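Local structure of alpha-L-rhamnosidase (Klebsiella oxytoca, 4XHC) at residues 407-412 and 418-423. The protein hydrolyses alpha-L-rhamnosides, releasing terminal rhamnose, as a two-domain glycoside hydrolase of family 78 that binds rhamnose. Sequence-based numbering, arbitrary orientation.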
loop_
_atom_site.group_PDB
_atom_site.type_symbol
_atom_site.label_atom_id
_atom_site.label_comp_id
_atom_site.label_asym_id
_atom_site.label_seq_id
_atom_site.Cartn_x
_atom_site.Cartn_y
_atom_site.Cartn_z
ATOM N N ALA A 407 -57.766 6.882 8.357
ATOM C CA ALA A 407 -57.108 6.295 9.504
ATOM C C ALA A 407 -55.988 7.210 10.023
ATOM O O ALA A 407 -55.769 7.309 11.233
ATOM C CB ALA A 407 -56.567 4.926 9.147
ATOM N N ALA A 408 -55.294 7.883 9.112
ATOM C CA ALA A 408 -54.260 8.825 9.502
ATOM C C ALA A 408 -54.842 9.970 10.327
ATOM O O ALA A 408 -54.319 10.298 11.390
ATOM C CB ALA A 408 -53.549 9.363 8.275
ATOM N N LEU A 409 -55.920 10.577 9.840
ATOM C CA LEU A 409 -56.619 11.614 10.601
ATOM C C LEU A 409 -57.117 11.131 11.961
ATOM O O LEU A 409 -56.931 11.805 12.958
ATOM C CB LEU A 409 -57.819 12.144 9.829
ATOM C CG LEU A 409 -57.579 13.176 8.738
ATOM C CD1 LEU A 409 -58.920 13.506 8.086
ATOM C CD2 LEU A 409 -56.916 14.426 9.302
ATOM N N ASP A 410 -57.768 9.977 12.007
ATOM C CA ASP A 410 -58.360 9.503 13.262
ATOM C C ASP A 410 -57.312 9.175 14.318
ATOM O O ASP A 410 -57.444 9.566 15.462
ATOM C CB ASP A 410 -59.263 8.280 13.032
ATOM C CG ASP A 410 -60.641 8.655 12.455
ATOM O OD1 ASP A 410 -60.776 9.698 11.753
ATOM O OD2 ASP A 410 -61.596 7.888 12.704
ATOM N N ALA A 411 -56.272 8.461 13.926
ATOM C CA ALA A 411 -55.317 7.950 14.886
ATOM C C ALA A 411 -54.156 8.902 15.143
ATOM O O ALA A 411 -53.632 8.911 16.240
ATOM C CB ALA A 411 -54.795 6.591 14.440
ATOM N N LEU A 412 -53.758 9.693 14.149
ATOM C CA LEU A 412 -52.521 10.477 14.250
ATOM C C LEU A 412 -52.672 11.999 14.440
ATOM O O LEU A 412 -51.771 12.641 14.976
ATOM C CB LEU A 412 -51.640 10.215 13.027
ATOM C CG LEU A 412 -51.389 8.758 12.643
ATOM C CD1 LEU A 412 -50.481 8.689 11.424
ATOM C CD2 LEU A 412 -50.793 7.987 13.809
ATOM N N GLY A 418 -51.889 20.877 16.670
ATOM C CA GLY A 418 -51.902 21.239 15.246
ATOM C C GLY A 418 -50.871 20.484 14.435
ATOM O O GLY A 418 -50.432 20.962 13.395
ATOM N N PHE A 419 -50.507 19.297 14.922
ATOM C CA PHE A 419 -49.508 18.436 14.296
ATOM C C PHE A 419 -49.974 16.982 14.384
ATOM O O PHE A 419 -50.829 16.639 15.198
ATOM C CB PHE A 419 -48.151 18.528 15.019
ATOM C CG PHE A 419 -47.384 19.806 14.776
ATOM C CD1 PHE A 419 -47.111 20.244 13.484
ATOM C CD2 PHE A 419 -46.887 20.551 15.841
ATOM C CE1 PHE A 419 -46.392 21.421 13.264
ATOM C CE2 PHE A 419 -46.164 21.725 15.623
ATOM C CZ PHE A 419 -45.915 22.159 14.332
ATOM N N TYR A 420 -49.402 16.132 13.544
ATOM C CA TYR A 420 -49.592 14.698 13.666
ATOM C C TYR A 420 -48.606 14.140 14.703
ATOM O O TYR A 420 -47.456 14.569 14.764
ATOM C CB TYR A 420 -49.386 14.003 12.312
ATOM C CG TYR A 420 -50.396 14.372 11.239
ATOM C CD1 TYR A 420 -51.635 13.737 11.169
ATOM C CD2 TYR A 420 -50.105 15.345 10.285
ATOM C CE1 TYR A 420 -52.554 14.067 10.184
ATOM C CE2 TYR A 420 -51.017 15.685 9.300
ATOM C CZ TYR A 420 -52.238 15.040 9.246
ATOM O OH TYR A 420 -53.144 15.377 8.260
ATOM N N VAL A 421 -49.067 13.180 15.501
ATOM C CA VAL A 421 -48.206 12.457 16.426
ATOM C C VAL A 421 -47.824 11.081 15.858
ATOM O O VAL A 421 -48.474 10.565 14.954
ATOM C CB VAL A 421 -48.859 12.301 17.814
ATOM C CG1 VAL A 421 -49.218 13.664 18.380
ATOM C CG2 VAL A 421 -50.089 11.404 17.764
ATOM N N SER A 422 -46.763 10.491 16.398
ATOM C CA SER A 422 -46.216 9.233 15.884
ATOM C C SER A 422 -45.796 8.294 17.028
ATOM O O SER A 422 -45.118 8.708 17.972
ATOM C CB SER A 422 -45.027 9.537 14.966
ATOM O OG SER A 422 -44.603 8.385 14.251
ATOM N N GLY A 423 -46.214 7.035 16.935
ATOM C CA GLY A 423 -45.866 6.011 17.919
ATOM C C GLY A 423 -46.665 6.057 19.203
ATOM O O GLY A 423 -47.406 7.002 19.457
#
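L412 and V421 are joined through their backbones. V421 N donates to L412 O at 2.8 Å, and the bond is nearly straight, with 166° at the hydrogen. The same oxygen also takes a CA-H...O contact, with Y420 CA 3.3 Å from L412 O. V421 places CG2 between its own backbone N and carbonyl carbon (chi1 -57° for CG1), and this methyl lies 3.5 Å from L412 O.

The side chain of L412 meets backbone and ring at once. Its CB sits 4.0 Å from Y420 CD1, and its CD2 lies 3.7 Å from V421 O. The CG of Y420 is turned beside the backbone N (chi1 -65°), which brings the ring edge, near its plane, to L412 C and A408 O. A408 O already accepts the helical bond from L412 N. Further out, L409 CD2 approaches the phenol end obliquely, 4.0 Å from Y420 OH.

Both segments belong to the six-hairpin glycosidase domain of family 78. After helix 391-412 the chain turns back through a short antiparallel hairpin, 413-414 with 419-420, which carries a G1 beta bulge at G418 and F419. W413 meets the Y420 ring edge-to-face. Helices 430-438 and 444-456 pack on Y420 and F419, while A369 of helix 368-389 touches L412.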